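Long-range contacts in sorbitol-6-phosphate dehydrogenase (Erwinia amylovora CFBP1430, PDB 5O3Z), which catalyses the NAD-dependent oxidation of sorbitol 6-phosphate to fructose 6-phosphate, as a short-chain dehydrogenase/reductase: residues 8-13 / 32-37; 20-25 / 232-237; 88-93 / 141-146; 186-191 / 254-259. One frame throughout, in Å; residues are numbered along the deposited sequence.

Contact 1 (8-13 / 32-37); sequences VAVVIG and HVAVAD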
loop_
_atom_site.group_PDB
_atom_site.type_symbol
_atom_site.label_atom_id
_atom_site.label_comp_id
_atom_site.label_asym_id
_atom_site.label_seq_id
_atom_site.Cartn_x
_atom_site.Cartn_y
_atom_site.Cartn_z
ATOM N N VAL A 8 -14.087 20.510 -22.808
ATOM C CA VAL A 8 -12.779 21.120 -23.056
ATOM C C VAL A 8 -11.717 20.474 -22.173
ATOM O O VAL A 8 -11.889 20.485 -20.967
ATOM C CB VAL A 8 -12.857 22.603 -22.635
ATOM C CG1 VAL A 8 -11.504 23.249 -22.632
ATOM C CG2 VAL A 8 -13.821 23.334 -23.550
ATOM N N ALA A 9 -10.636 20.006 -22.779
ATOM C CA ALA A 9 -9.512 19.475 -22.050
ATOM C C ALA A 9 -8.433 20.540 -22.114
ATOM O O ALA A 9 -8.155 21.076 -23.201
ATOM C CB ALA A 9 -8.966 18.238 -22.733
ATOM N N VAL A 10 -7.816 20.824 -20.982
ATOM C CA VAL A 10 -6.551 21.622 -20.921
ATOM C C VAL A 10 -5.406 20.660 -20.681
ATOM O O VAL A 10 -5.402 19.936 -19.659
ATOM C CB VAL A 10 -6.640 22.634 -19.753
ATOM C CG1 VAL A 10 -5.453 23.582 -19.785
ATOM C CG2 VAL A 10 -7.960 23.397 -19.802
ATOM N N VAL A 11 -4.398 20.652 -21.537
ATOM C CA VAL A 11 -3.216 19.836 -21.326
ATOM C C VAL A 11 -1.965 20.726 -21.116
ATOM O O VAL A 11 -1.508 21.422 -22.051
ATOM C CB VAL A 11 -2.957 18.921 -22.504
ATOM C CG1 VAL A 11 -1.787 17.980 -22.249
ATOM C CG2 VAL A 11 -4.187 18.099 -22.835
ATOM N N ILE A 12 -1.407 20.676 -19.895
ATOM C CA ILE A 12 -0.193 21.402 -19.515
ATOM C C ILE A 12 0.950 20.502 -19.918
ATOM O O ILE A 12 1.031 19.292 -19.458
ATOM C CB ILE A 12 -0.089 21.643 -17.987
ATOM C CG1 ILE A 12 -1.409 22.062 -17.340
ATOM C CG2 ILE A 12 1.036 22.618 -17.607
ATOM C CD1 ILE A 12 -2.007 23.354 -17.818
ATOM N N GLY A 13 1.856 21.049 -20.706
ATOM C CA GLY A 13 2.968 20.265 -21.308
ATOM C C GLY A 13 2.531 19.573 -22.593
ATOM O O GLY A 13 3.201 18.669 -23.056
ATOM N N HIS A 32 -12.654 19.497 -27.267
ATOM C CA HIS A 32 -11.907 20.748 -27.590
ATOM C C HIS A 32 -10.658 20.803 -26.704
ATOM O O HIS A 32 -10.727 20.474 -25.527
ATOM C CB HIS A 32 -12.758 21.974 -27.360
ATOM C CG HIS A 32 -13.719 22.231 -28.469
ATOM N ND1 HIS A 32 -14.887 21.509 -28.627
ATOM C CD2 HIS A 32 -13.703 23.159 -29.459
ATOM C CE1 HIS A 32 -15.537 21.979 -29.684
ATOM N NE2 HIS A 32 -14.838 22.981 -30.199
ATOM N N VAL A 33 -9.528 21.158 -27.279
ATOM C CA VAL A 33 -8.267 21.026 -26.570
ATOM C C VAL A 33 -7.591 22.393 -26.444
ATOM O O VAL A 33 -7.462 23.131 -27.434
ATOM C CB VAL A 33 -7.334 20.007 -27.217
ATOM C CG1 VAL A 33 -6.042 19.872 -26.409
ATOM C CG2 VAL A 33 -8.017 18.635 -27.315
ATOM N N ALA A 34 -7.224 22.740 -25.209
ATOM C CA ALA A 34 -6.316 23.860 -24.923
ATOM C C ALA A 34 -4.905 23.281 -24.739
ATOM O O ALA A 34 -4.651 22.597 -23.733
ATOM C CB ALA A 34 -6.791 24.600 -23.694
ATOM N N VAL A 35 -4.042 23.463 -25.742
ATOM C CA VAL A 35 -2.621 23.026 -25.741
ATOM C C VAL A 35 -1.770 24.107 -25.028
ATOM O O VAL A 35 -1.533 25.215 -25.632
ATOM C CB VAL A 35 -2.089 22.772 -27.158
ATOM C CG1 VAL A 35 -0.681 22.181 -27.185
ATOM C CG2 VAL A 35 -3.079 21.875 -27.922
ATOM N N ALA A 36 -1.348 23.810 -23.775
ATOM C CA ALA A 36 -0.607 24.769 -22.927
ATOM C C ALA A 36 0.848 24.318 -22.796
ATOM O O ALA A 36 1.141 23.155 -22.449
ATOM C CB ALA A 36 -1.294 24.944 -21.589
ATOM N N ASP A 37 1.801 25.197 -23.104
ATOM C CA ASP A 37 3.179 24.782 -23.032
ATOM C C ASP A 37 4.191 25.933 -22.840
ATOM O O ASP A 37 3.931 27.092 -23.187
ATOM C CB ASP A 37 3.494 23.973 -24.295
ATOM C CG ASP A 37 4.649 23.044 -24.128
ATOM O OD1 ASP A 37 5.787 23.529 -24.417
ATOM O OD2 ASP A 37 4.423 21.820 -23.731
#
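V8-I12 pairs in parallel with H32-A36, the axes 4.6 Å apart and 19° from parallel, and five backbone hydrogen bonds from A9 N to H32 O up to G13 N to A36 O join them. The first four are fairly straight; the last bends to 136° at the hydrogen as the chain leaves the strand at G13. Two alanines lie against the neighbouring strand's backbone. A36 CB lies 3.6 Å from V11 O and 4.2 Å from I12 CD1, while A34 CB meets V10 CG2 on the same face. On the other face A9, V11, V33 and V35 line up, with V11 CG2 touching V33 CG1 at 4.4 Å. D37 closes the C-terminal end: with CG swung back from the backbone N (chi1 -157°), its OD2 comes 3.2 Å from G13 C. OD2 accepts the N-H of G15 and OD1 that of N39, so two loop N-H groups fix the carboxylate. In NAD-dependent relatives an acidic residue here often binds the adenosine ribose. Helix 17-28 connects the strands in a right-handed beta-alpha-beta unit and covers the V11/V33 face through C23 and L26; helix 69-83 packs on the A36 face with L75 and F83, and strand 88-91 borders 8-12.

Contact 2 (20-25 / 232-237); sequences AFLCEG and QDVLNV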
loop_
_atom_site.group_PDB
_atom_site.type_symbol
_atom_site.label_atom_id
_atom_site.label_comp_id
_atom_site.label_asym_id
_atom_site.label_seq_id
_atom_site.Cartn_x
_atom_site.Cartn_y
_atom_site.Cartn_z
ATOM N N ALA A 20 1.819 15.939 -26.351
ATOM C CA ALA A 20 1.317 16.213 -27.710
ATOM C C ALA A 20 0.404 15.060 -28.190
ATOM O O ALA A 20 -0.647 15.281 -28.749
ATOM C CB ALA A 20 2.479 16.428 -28.670
ATOM N N PHE A 21 0.827 13.827 -27.888
ATOM C CA PHE A 21 0.036 12.654 -28.186
ATOM C C PHE A 21 -1.285 12.675 -27.461
ATOM O O PHE A 21 -2.272 12.302 -28.064
ATOM C CB PHE A 21 0.816 11.392 -27.830
ATOM C CG PHE A 21 0.162 10.106 -28.290
ATOM C CD1 PHE A 21 -0.891 9.532 -27.564
ATOM C CD2 PHE A 21 0.644 9.431 -29.423
ATOM C CE1 PHE A 21 -1.487 8.340 -27.999
ATOM C CE2 PHE A 21 0.077 8.227 -29.842
ATOM C CZ PHE A 21 -0.973 7.675 -29.130
ATOM N N LEU A 22 -1.337 13.084 -26.175
ATOM C CA LEU A 22 -2.612 13.117 -25.473
ATOM C C LEU A 22 -3.548 14.171 -26.039
ATOM O O LEU A 22 -4.752 13.956 -26.067
ATOM C CB LEU A 22 -2.431 13.339 -23.976
ATOM C CG LEU A 22 -1.681 12.267 -23.210
ATOM C CD1 LEU A 22 -1.389 12.792 -21.795
ATOM C CD2 LEU A 22 -2.534 10.993 -23.133
ATOM N N CYS A 23 -2.988 15.332 -26.440
ATOM C CA CYS A 23 -3.811 16.400 -27.095
ATOM C C CYS A 23 -4.502 15.867 -28.360
ATOM O O CYS A 23 -5.684 16.072 -28.559
ATOM C CB CYS A 23 -2.932 17.612 -27.452
ATOM S SG CYS A 23 -2.422 18.583 -26.012
ATOM N N GLU A 24 -3.757 15.161 -29.184
ATOM C CA GLU A 24 -4.328 14.618 -30.444
ATOM C C GLU A 24 -5.395 13.553 -30.165
ATOM O O GLU A 24 -6.507 13.515 -30.769
ATOM C CB GLU A 24 -3.239 14.002 -31.286
ATOM C CG GLU A 24 -2.153 14.998 -31.619
ATOM C CD GLU A 24 -1.306 14.618 -32.819
ATOM O OE1 GLU A 24 -1.825 13.992 -33.765
ATOM O OE2 GLU A 24 -0.124 14.979 -32.829
ATOM N N GLY A 25 -5.066 12.715 -29.184
ATOM C CA GLY A 25 -5.944 11.649 -28.754
ATOM C C GLY A 25 -7.218 12.175 -28.163
ATOM O O GLY A 25 -8.264 11.617 -28.387
ATOM N N GLN A 232 -0.181 5.063 -26.225
ATOM C CA GLN A 232 -1.580 4.681 -26.368
ATOM C C GLN A 232 -2.157 4.066 -25.071
ATOM O O GLN A 232 -3.308 4.289 -24.723
ATOM C CB GLN A 232 -1.768 3.732 -27.583
ATOM C CG GLN A 232 -3.221 3.393 -27.865
ATOM C CD GLN A 232 -3.974 4.555 -28.443
ATOM O OE1 GLN A 232 -3.476 5.194 -29.371
ATOM N NE2 GLN A 232 -5.107 4.845 -27.931
ATOM N N ASP A 233 -1.345 3.316 -24.345
ATOM C CA ASP A 233 -1.817 2.792 -23.013
ATOM C C ASP A 233 -2.177 3.941 -22.111
ATOM O O ASP A 233 -3.161 3.952 -21.483
ATOM C CB ASP A 233 -0.730 1.975 -22.339
ATOM C CG ASP A 233 -0.220 0.871 -23.177
ATOM O OD1 ASP A 233 -1.044 0.102 -23.740
ATOM O OD2 ASP A 233 0.993 0.768 -23.255
ATOM N N VAL A 234 -1.362 4.980 -22.128
ATOM C CA VAL A 234 -1.643 6.143 -21.323
ATOM C C VAL A 234 -2.968 6.775 -21.661
ATOM O O VAL A 234 -3.823 7.022 -20.800
ATOM C CB VAL A 234 -0.492 7.176 -21.420
ATOM C CG1 VAL A 234 -0.778 8.383 -20.540
ATOM C CG2 VAL A 234 0.833 6.565 -20.986
ATOM N N LEU A 235 -3.123 7.077 -22.961
ATOM C CA LEU A 235 -4.345 7.615 -23.510
ATOM C C LEU A 235 -5.570 6.816 -23.135
ATOM O O LEU A 235 -6.548 7.370 -22.657
ATOM C CB LEU A 235 -4.162 7.762 -25.045
ATOM C CG LEU A 235 -5.302 8.409 -25.839
ATOM C CD1 LEU A 235 -5.613 9.815 -25.344
ATOM C CD2 LEU A 235 -4.917 8.448 -27.316
ATOM N N ASN A 236 -5.457 5.476 -23.233
ATOM C CA ASN A 236 -6.580 4.559 -22.973
ATOM C C ASN A 236 -7.115 4.755 -21.609
ATOM O O ASN A 236 -8.311 5.056 -21.415
ATOM C CB ASN A 236 -6.141 3.098 -23.245
ATOM C CG ASN A 236 -6.100 2.776 -24.751
ATOM O OD1 ASN A 236 -6.644 3.540 -25.554
ATOM N ND2 ASN A 236 -5.428 1.657 -25.145
ATOM N N VAL A 237 -6.191 4.668 -20.631
ATOM C CA VAL A 237 -6.515 4.780 -19.224
ATOM C C VAL A 237 -6.996 6.213 -18.885
ATOM O O VAL A 237 -7.983 6.429 -18.160
ATOM C CB VAL A 237 -5.264 4.420 -18.387
ATOM C CG1 VAL A 237 -5.473 4.714 -16.923
ATOM C CG2 VAL A 237 -4.838 2.961 -18.561
#
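The ring of F21 meets the amide of Q232 at its edge: OE1 lies in the ring plane, 3.5 Å from CZ, and the two flat groups are turned 69° apart. L235 comes to the same ring from an oblique direction, its CD2 3.5 Å from F21 CE1, and the ring of Y231 also meets that of F21, inclined to it. The Q232 amide is itself held in place. Its chain is bent about the CB-CG bond, and NE2 donates to N236 OD1, one turn on, at 3.1 Å; N236 OD1 lies in the plane of the Q232 amide, yet NE2 stands above the N236 carbonyl plane. No hydrogen bond joins the two segments; the rest of the contact is mainly apolar. L235 is its centre. With CG carried away from the backbone N (chi1 -176°), the isobutyl group reaches across between F21, L22 and G25. CD2 presses on G25 CA at 3.7 Å, where the bare glycine backbone accommodates it, and CD1 faces L22 CD2 at 4.0 Å. L22 CD2 also touches V234 CG1 at 4.1 Å, on the side nearer the sheet. The axes are 9.9 Å apart and cross at -49°. Both helices lie on one face of the parallel sheet: 20-25 belongs to helix 17-28 and has L46 of helix 40-54 on its far side, while helix 231-242 rests on strands 182-188 and 253-256 and, through D233 and V237, packs on Y248 and F240 of the second subunit.

Contact 3 (88-93 / 141-146); sequences LLVYSA and IQINSK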
loop_
_atom_site.group_PDB
_atom_site.type_symbol
_atom_site.label_atom_id
_atom_site.label_comp_id
_atom_site.label_asym_id
_atom_site.label_seq_id
_atom_site.Cartn_x
_atom_site.Cartn_y
_atom_site.Cartn_z
ATOM N N LEU A 88 -11.677 18.926 -18.066
ATOM C CA LEU A 88 -10.572 18.015 -17.815
ATOM C C LEU A 88 -9.277 18.812 -17.738
ATOM O O LEU A 88 -8.916 19.479 -18.753
ATOM C CB LEU A 88 -10.459 16.986 -18.931
ATOM C CG LEU A 88 -9.215 16.079 -18.943
ATOM C CD1 LEU A 88 -9.213 15.257 -17.678
ATOM C CD2 LEU A 88 -9.203 15.151 -20.157
ATOM N N LEU A 89 -8.536 18.715 -16.629
ATOM C CA LEU A 89 -7.119 19.147 -16.604
ATOM C C LEU A 89 -6.196 17.940 -16.707
ATOM O O LEU A 89 -6.332 17.020 -15.873
ATOM C CB LEU A 89 -6.804 19.940 -15.317
ATOM C CG LEU A 89 -5.323 20.319 -15.008
ATOM C CD1 LEU A 89 -4.855 21.376 -16.050
ATOM C CD2 LEU A 89 -5.172 20.872 -13.592
ATOM N N VAL A 90 -5.299 17.913 -17.698
ATOM C CA VAL A 90 -4.223 16.986 -17.745
ATOM C C VAL A 90 -2.909 17.691 -17.446
ATOM O O VAL A 90 -2.492 18.603 -18.185
ATOM C CB VAL A 90 -4.161 16.228 -19.076
ATOM C CG1 VAL A 90 -3.072 15.180 -19.065
ATOM C CG2 VAL A 90 -5.497 15.591 -19.367
ATOM N N TYR A 91 -2.235 17.251 -16.365
ATOM C CA TYR A 91 -0.944 17.803 -16.002
ATOM C C TYR A 91 0.155 16.834 -16.317
ATOM O O TYR A 91 0.331 15.738 -15.672
ATOM C CB TYR A 91 -0.891 18.281 -14.525
ATOM C CG TYR A 91 0.375 19.083 -14.191
ATOM C CD1 TYR A 91 1.577 18.465 -13.778
ATOM C CD2 TYR A 91 0.368 20.457 -14.291
ATOM C CE1 TYR A 91 2.702 19.222 -13.488
ATOM C CE2 TYR A 91 1.484 21.197 -14.022
ATOM C CZ TYR A 91 2.644 20.603 -13.655
ATOM O OH TYR A 91 3.680 21.471 -13.388
ATOM N N SER A 92 0.889 17.223 -17.326
ATOM C CA SER A 92 1.927 16.416 -17.859
ATOM C C SER A 92 3.241 17.197 -17.916
ATOM O O SER A 92 3.531 17.891 -18.870
ATOM C CB SER A 92 1.454 15.908 -19.217
ATOM O OG SER A 92 2.457 15.101 -19.762
ATOM N N ALA A 93 4.067 17.033 -16.905
ATOM C CA ALA A 93 5.303 17.764 -16.767
ATOM C C ALA A 93 6.288 16.977 -15.931
ATOM O O ALA A 93 5.915 16.035 -15.203
ATOM C CB ALA A 93 5.023 19.116 -16.126
ATOM N N ILE A 141 -6.362 14.896 -14.052
ATOM C CA ILE A 141 -5.521 13.727 -14.160
ATOM C C ILE A 141 -4.110 14.158 -14.227
ATOM O O ILE A 141 -3.723 14.873 -15.158
ATOM C CB ILE A 141 -5.905 12.891 -15.389
ATOM C CG1 ILE A 141 -7.268 12.216 -15.111
ATOM C CG2 ILE A 141 -4.868 11.816 -15.665
ATOM C CD1 ILE A 141 -7.972 11.706 -16.345
ATOM N N GLN A 142 -3.278 13.654 -13.296
ATOM C CA GLN A 142 -1.836 13.880 -13.347
ATOM C C GLN A 142 -1.029 12.757 -13.976
ATOM O O GLN A 142 -1.174 11.590 -13.621
ATOM C CB GLN A 142 -1.300 14.039 -11.909
ATOM C CG GLN A 142 0.120 14.609 -11.824
ATOM C CD GLN A 142 0.943 14.113 -10.590
ATOM O OE1 GLN A 142 0.558 13.170 -9.872
ATOM N NE2 GLN A 142 2.141 14.707 -10.416
ATOM N N ILE A 143 -0.093 13.081 -14.823
ATOM C CA ILE A 143 0.887 12.089 -15.315
ATOM C C ILE A 143 1.975 11.916 -14.237
ATOM O O ILE A 143 2.616 12.873 -13.873
ATOM C CB ILE A 143 1.508 12.529 -16.627
ATOM C CG1 ILE A 143 0.411 12.833 -17.683
ATOM C CG2 ILE A 143 2.455 11.480 -17.123
ATOM C CD1 ILE A 143 -0.743 11.784 -17.751
ATOM N N ASN A 144 2.116 10.691 -13.701
ATOM C CA ASN A 144 3.022 10.400 -12.636
ATOM C C ASN A 144 3.817 9.206 -13.190
ATOM O O ASN A 144 3.879 9.004 -14.436
ATOM C CB ASN A 144 2.200 10.214 -11.336
ATOM C CG ASN A 144 3.043 10.345 -10.051
ATOM O OD1 ASN A 144 4.078 9.685 -9.878
ATOM N ND2 ASN A 144 2.573 11.171 -9.164
ATOM N N SER A 145 4.361 8.383 -12.310
ATOM C CA SER A 145 5.446 7.510 -12.617
ATOM C C SER A 145 5.371 6.366 -11.614
ATOM O O SER A 145 4.887 6.553 -10.491
ATOM C CB SER A 145 6.763 8.228 -12.442
ATOM O OG SER A 145 7.909 7.367 -12.608
ATOM N N LYS A 146 5.919 5.227 -11.975
ATOM C CA LYS A 146 6.139 4.195 -10.958
ATOM C C LYS A 146 7.097 4.681 -9.841
ATOM O O LYS A 146 7.015 4.233 -8.697
ATOM C CB LYS A 146 6.612 2.919 -11.616
ATOM C CG LYS A 146 7.952 2.999 -12.256
ATOM C CD LYS A 146 8.331 1.617 -12.731
ATOM C CE LYS A 146 9.439 1.621 -13.751
ATOM N NZ LYS A 146 10.747 1.645 -13.043
#
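Backbone bonds tie L89-Y91 to I141-I143: I141 N to L89 O and I143 N to Y91 O, both 2.8 Å and almost straight, enclose a longer Y91 N to I141 O bond. A C-H...O contact from V90 CA to I141 O, 3.4 Å, adds to this parallel ladder. The apolar contacts gather on one face. L88 CD1 meets I141 CD1 at 4.0 Å and V90 CG1 lies 4.3 Å from I143 CD1; L238 and A242 of helix 231-242 cover this layer. Further along, I143 CG1, placed beside its own backbone N (chi1 -55°), presses on S92 CB at 3.6 Å. The polar side chains of Y91 and Q142 occupy the other face, toward helix 106-133. Y91 OH bonds to V115 O, and Q142 OE1 is gripped by two donors, S185 OG and N144 ND2, the latter at 2.9 Å from above the amide plane. N144 ND2 also reaches K162 O, and its OD1 takes the N-H of S145 in plane on a lone pair. Joined through helix 106-133, the strands form a beta-alpha-beta crossover at the middle of the Rossmann-like sheet. By sequence, S145 and K162 fit the serine and lysine of the active site characteristic of short-chain dehydrogenases.

Contact 4 (186-191 / 254-259); sequences LMLGNL and INVTGG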
loop_
_atom_site.group_PDB
_atom_site.type_symbol
_atom_site.label_atom_id
_atom_site.label_comp_id
_atom_site.label_asym_id
_atom_site.label_seq_id
_atom_site.Cartn_x
_atom_site.Cartn_y
_atom_site.Cartn_z
ATOM N N LEU A 186 -1.701 8.939 -12.649
ATOM C CA LEU A 186 -1.420 7.776 -13.470
ATOM C C LEU A 186 -0.008 7.393 -13.320
ATOM O O LEU A 186 0.870 8.172 -13.654
ATOM C CB LEU A 186 -1.703 8.045 -14.980
ATOM C CG LEU A 186 -3.093 8.445 -15.426
ATOM C CD1 LEU A 186 -3.239 8.319 -16.962
ATOM C CD2 LEU A 186 -4.167 7.625 -14.677
ATOM N N MET A 187 0.254 6.185 -12.799
ATOM C CA MET A 187 1.583 5.811 -12.494
ATOM C C MET A 187 2.194 5.067 -13.642
ATOM O O MET A 187 2.128 3.851 -13.749
ATOM C CB MET A 187 1.630 5.057 -11.124
ATOM C CG MET A 187 0.568 5.517 -10.128
ATOM S SD MET A 187 0.735 7.252 -9.617
ATOM C CE MET A 187 2.261 7.198 -8.635
ATOM N N LEU A 188 2.859 5.768 -14.530
ATOM C CA LEU A 188 3.384 5.125 -15.744
ATOM C C LEU A 188 4.599 4.321 -15.530
ATOM O O LEU A 188 5.464 4.670 -14.725
ATOM C CB LEU A 188 3.723 6.185 -16.805
ATOM C CG LEU A 188 2.549 7.125 -17.132
ATOM C CD1 LEU A 188 2.939 8.000 -18.290
ATOM C CD2 LEU A 188 1.189 6.492 -17.362
ATOM N N GLY A 189 4.742 3.219 -16.284
ATOM C CA GLY A 189 6.018 2.550 -16.385
ATOM C C GLY A 189 6.893 3.347 -17.347
ATOM O O GLY A 189 6.596 4.501 -17.641
ATOM N N ASN A 190 7.919 2.708 -17.871
ATOM C CA ASN A 190 8.941 3.350 -18.667
ATOM C C ASN A 190 8.486 3.454 -20.123
ATOM O O ASN A 190 8.033 2.460 -20.702
ATOM C CB ASN A 190 10.235 2.532 -18.635
ATOM C CG ASN A 190 10.867 2.437 -17.252
ATOM O OD1 ASN A 190 11.180 3.461 -16.628
ATOM N ND2 ASN A 190 11.193 1.203 -16.827
ATOM N N LEU A 191 8.574 4.654 -20.698
ATOM C CA LEU A 191 8.186 4.917 -22.101
ATOM C C LEU A 191 9.446 4.729 -22.931
ATOM O O LEU A 191 10.128 5.689 -23.324
ATOM C CB LEU A 191 7.629 6.309 -22.195
ATOM C CG LEU A 191 6.575 6.644 -21.140
ATOM C CD1 LEU A 191 6.443 8.144 -21.012
ATOM C CD2 LEU A 191 5.250 6.070 -21.563
ATOM N N ILE A 254 -3.310 5.079 -10.343
ATOM C CA ILE A 254 -3.674 4.022 -11.277
ATOM C C ILE A 254 -2.412 3.513 -11.960
ATOM O O ILE A 254 -1.740 4.237 -12.657
ATOM C CB ILE A 254 -4.641 4.581 -12.331
ATOM C CG1 ILE A 254 -5.935 5.058 -11.737
ATOM C CG2 ILE A 254 -4.913 3.563 -13.380
ATOM C CD1 ILE A 254 -6.681 4.126 -10.747
ATOM N N ASN A 255 -2.021 2.269 -11.720
ATOM C CA ASN A 255 -0.825 1.777 -12.309
ATOM C C ASN A 255 -1.013 1.477 -13.778
ATOM O O ASN A 255 -2.047 0.902 -14.176
ATOM C CB ASN A 255 -0.374 0.499 -11.585
ATOM C CG ASN A 255 -0.003 0.758 -10.153
ATOM O OD1 ASN A 255 -0.443 0.057 -9.217
ATOM N ND2 ASN A 255 0.747 1.750 -9.959
ATOM N N VAL A 256 0.005 1.786 -14.569
ATOM C CA VAL A 256 0.009 1.490 -15.990
ATOM C C VAL A 256 1.384 1.026 -16.242
ATOM O O VAL A 256 2.267 1.757 -16.798
ATOM C CB VAL A 256 -0.323 2.771 -16.813
ATOM C CG1 VAL A 256 -0.438 2.435 -18.276
ATOM C CG2 VAL A 256 -1.640 3.375 -16.333
ATOM N N THR A 257 1.639 -0.211 -15.781
ATOM C CA THR A 257 3.012 -0.661 -15.612
ATOM C C THR A 257 3.306 -2.041 -16.182
ATOM O O THR A 257 4.409 -2.547 -16.009
ATOM C CB THR A 257 3.521 -0.668 -14.122
ATOM O OG1 THR A 257 2.961 -1.786 -13.348
ATOM C CG2 THR A 257 3.366 0.699 -13.388
ATOM N N GLY A 258 2.352 -2.638 -16.884
ATOM C CA GLY A 258 2.522 -4.048 -17.370
ATOM C C GLY A 258 2.749 -5.037 -16.270
ATOM O O GLY A 258 3.418 -6.066 -16.463
ATOM N N GLY A 259 2.171 -4.737 -15.096
ATOM C CA GLY A 259 2.348 -5.566 -13.908
ATOM C C GLY A 259 3.607 -5.466 -13.088
ATOM O O GLY A 259 3.794 -6.228 -12.119
#
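M187 carries two of the three backbone hydrogen bonds that join 186-191 to 254-259 in parallel: its N donates to I254 O at 2.8 Å and its O accepts V256 N at 3.1 Å. The third runs from G189 N to V256 O, 2.9 Å. None is ideal, for the V256 donor stands 42° out of the M187 carbonyl plane and the other two are tilted as well. The methyl CG2 of T257 also leans on M187 O, 3.4 Å away, while T257 OG1 is satisfied by the N-H of V261, beyond the segment. N255 is satisfied by halves. Its OD1 accepts NE2 of Q252 from the second subunit, but its ND2 is buried with no hydrogen-bond partner in the model, lying 3.6 Å from M187 CB and alongside CG. A first torsion of -31°, off the usual staggered values, leaves M187 CG 3.7 Å from I254 O, and the rest of the chain turns away. On the opposite face the packing is apolar: L186 CD2 lies 3.9 Å from I254 CB and L188 CD2 4.1 Å from V256 CB, each pair side by side and pointing the same way. The remaining edge of strand 182-188 is bonded to strand 139-145. Across the subunit boundary, G258 makes backbone hydrogen bonds, I254 packs on Y241 and V256 on Y248 of the second subunit. The arrangement is that of the seventh strand closing the short-chain dehydrogenase sheet, here forming part of a subunit interface of the tetramer.

How the contacts relate
Contacts 1, 3 and 4 are alternate seams of one parallel sheet, with the 8-12/88-91 and 139-145/182-188 pairings between them. Contacts 1 and 3 join where V10 N meets L88 O, 2.8 Å apart, and contacts 3 and 4 where N144 N meets L186 O, also 2.8 Å. Contacts 1 and 4 lie on opposite sides of the chain's centre, their centres about 22 Å apart. Contact 2 packs on one face and touches all three: C23 SG reaches V11 CB at 3.6 Å, L22 CD1 V90 CG1 at 4.0 Å, and V234 CG2 L188 CD2 at 3.6 Å. By family analogy, the C-terminal ends of contacts 1 and 3 border the probable cofactor and catalytic sites; contacts 2 and 4 both touch the second subunit.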